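Local structure of geranyltranstransferase (Staphylococcus aureus, 1RTR) at residues L167-L170 / E171-K175. The protein catalyses the head-to-tail condensation of isopentenyl diphosphate with allylic diphosphates to give farnesyl diphosphate, a precursor in isoprenoid biosynthesis. Numbering follows the deposited sequence.
Sequences LETL and EMIHK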
loop_
_atom_site.group_PDB
_atom_site.type_symbol
_atom_site.label_atom_id
_atom_site.label_comp_id
_atom_site.label_asym_id
_atom_site.label_seq_id
_atom_site.Cartn_x
_atom_site.Cartn_y
_atom_site.Cartn_z
ATOM N N LEU A 167 -6.848 27.710 -11.822
ATOM C CA LEU A 167 -5.449 27.309 -11.916
ATOM C C LEU A 167 -4.842 26.793 -10.605
ATOM O O LEU A 167 -3.936 25.959 -10.642
ATOM C CB LEU A 167 -4.594 28.451 -12.495
ATOM C CG LEU A 167 -3.137 28.143 -12.857
ATOM C CD1 LEU A 167 -3.062 27.161 -14.023
ATOM C CD2 LEU A 167 -2.372 29.413 -13.168
ATOM N N GLU A 168 -5.312 27.279 -9.456
ATOM C CA GLU A 168 -4.804 26.745 -8.193
ATOM C C GLU A 168 -5.232 25.289 -7.993
ATOM O O GLU A 168 -4.461 24.491 -7.481
ATOM C CB GLU A 168 -5.155 27.600 -6.964
ATOM C CG GLU A 168 -6.166 28.692 -7.198
ATOM C CD GLU A 168 -6.015 29.849 -6.224
ATOM O OE1 GLU A 168 -6.603 29.768 -5.114
ATOM O OE2 GLU A 168 -5.324 30.840 -6.574
ATOM N N THR A 169 -6.449 24.964 -8.421
ATOM C CA THR A 169 -6.964 23.603 -8.401
ATOM C C THR A 169 -6.174 22.684 -9.341
ATOM O O THR A 169 -5.713 21.617 -8.924
ATOM C CB THR A 169 -8.483 23.592 -8.745
ATOM O OG1 THR A 169 -9.189 24.373 -7.776
ATOM C CG2 THR A 169 -9.096 22.178 -8.582
ATOM N N LEU A 170 -6.040 23.109 -10.598
ATOM C CA LEU A 170 -5.235 22.410 -11.603
ATOM C C LEU A 170 -3.813 22.099 -11.109
ATOM O O LEU A 170 -3.299 20.996 -11.309
ATOM C CB LEU A 170 -5.155 23.243 -12.879
ATOM C CG LEU A 170 -5.127 22.580 -14.259
ATOM C CD1 LEU A 170 -3.796 22.824 -14.906
ATOM C CD2 LEU A 170 -5.452 21.080 -14.250
ATOM N N GLU A 171 -3.190 23.075 -10.462
ATOM C CA GLU A 171 -1.842 22.899 -9.960
ATOM C C GLU A 171 -1.798 21.984 -8.746
ATOM O O GLU A 171 -0.861 21.189 -8.614
ATOM C CB GLU A 171 -1.205 24.242 -9.640
ATOM C CG GLU A 171 -0.763 24.991 -10.882
ATOM C CD GLU A 171 -0.296 26.387 -10.552
ATOM O OE1 GLU A 171 -0.950 27.059 -9.714
ATOM O OE2 GLU A 171 0.731 26.804 -11.119
ATOM N N MET A 172 -2.804 22.105 -7.877
ATOM C CA MET A 172 -2.987 21.197 -6.754
ATOM C C MET A 172 -3.071 19.742 -7.243
ATOM O O MET A 172 -2.416 18.863 -6.679
ATOM C CB MET A 172 -4.226 21.574 -5.929
ATOM C CG MET A 172 -4.434 20.772 -4.634
ATOM S SD MET A 172 -3.011 20.865 -3.495
ATOM C CE MET A 172 -3.457 22.384 -2.577
ATOM N N ILE A 173 -3.842 19.502 -8.305
ATOM C CA ILE A 173 -3.977 18.156 -8.852
ATOM C C ILE A 173 -2.631 17.611 -9.319
ATOM O O ILE A 173 -2.281 16.488 -8.976
ATOM C CB ILE A 173 -5.013 18.096 -9.995
ATOM C CG1 ILE A 173 -6.422 18.337 -9.467
ATOM C CG2 ILE A 173 -4.952 16.764 -10.733
ATOM C CD1 ILE A 173 -7.406 18.738 -10.550
ATOM N N HIS A 174 -1.874 18.396 -10.081
ATOM C CA HIS A 174 -0.648 17.889 -10.704
ATOM C C HIS A 174 0.497 17.740 -9.708
ATOM O O HIS A 174 1.308 16.822 -9.817
ATOM C CB HIS A 174 -0.230 18.750 -11.899
ATOM C CG HIS A 174 -1.151 18.636 -13.067
ATOM N ND1 HIS A 174 -1.572 19.728 -13.795
ATOM C CD2 HIS A 174 -1.747 17.557 -13.631
ATOM C CE1 HIS A 174 -2.382 19.329 -14.761
ATOM N NE2 HIS A 174 -2.505 18.016 -14.683
ATOM N N LYS A 175 0.543 18.645 -8.742
ATOM C CA LYS A 175 1.526 18.607 -7.675
ATOM C C LYS A 175 1.393 17.338 -6.824
ATOM O O LYS A 175 2.388 16.754 -6.435
ATOM C CB LYS A 175 1.369 19.863 -6.814
ATOM C CG LYS A 175 2.112 19.874 -5.515
ATOM C CD LYS A 175 1.337 20.708 -4.504
ATOM C CE LYS A 175 2.205 21.206 -3.336
ATOM N NZ LYS A 175 3.664 20.869 -3.431
#
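E171 folds back over the preceding turn of its helix and lays its side chain against L167. With CG beside the backbone N rather than the carbonyl carbon (chi1 -76°), the chain heads toward the start of the helix. E171 CB lies 3.4 Å from L167 O and E171 CG 3.3 Å from the same oxygen. Beyond CG the chain is extended; E171 CD is 3.7 Å from L167 O, and the carboxylate comes up to the leucine branch point, E171 OE1 standing 4.0 Å from L167 CG. That carboxylate oxygen and L167 O are both acceptors, so their proximity contributes no bond; the carbonyl is instead engaged by E171 N, 3.0 Å from L167 O, the donor tilted 33° from the carbonyl plane. Y245 of helix 245-270 touches both L167 and E171, while M212 of helix 197-227 packs on the glutamate.

Three residues further along the helix, L170 and H174 form a second i to i+4 pair. Both leucine methyls lie against the imidazole ring, the two side chains at a slant to one another, and H174 N donates to L170 O at 3.2 Å. T169 CG2 and I173 CD1 make a looser contact at 4.3 Å, and the threonine hydroxyl turns to D166 in a hydrogen bond. In the same turn, M172 N donates to E168 O and I173 N to T169 O. Overall this is the regular i to i+4 bonding and packing of an alpha-helix, here the short helix 167-177 packed against helices 150-159, 197-227 and 245-270 in the all-helical fold of polyprenyl synthases.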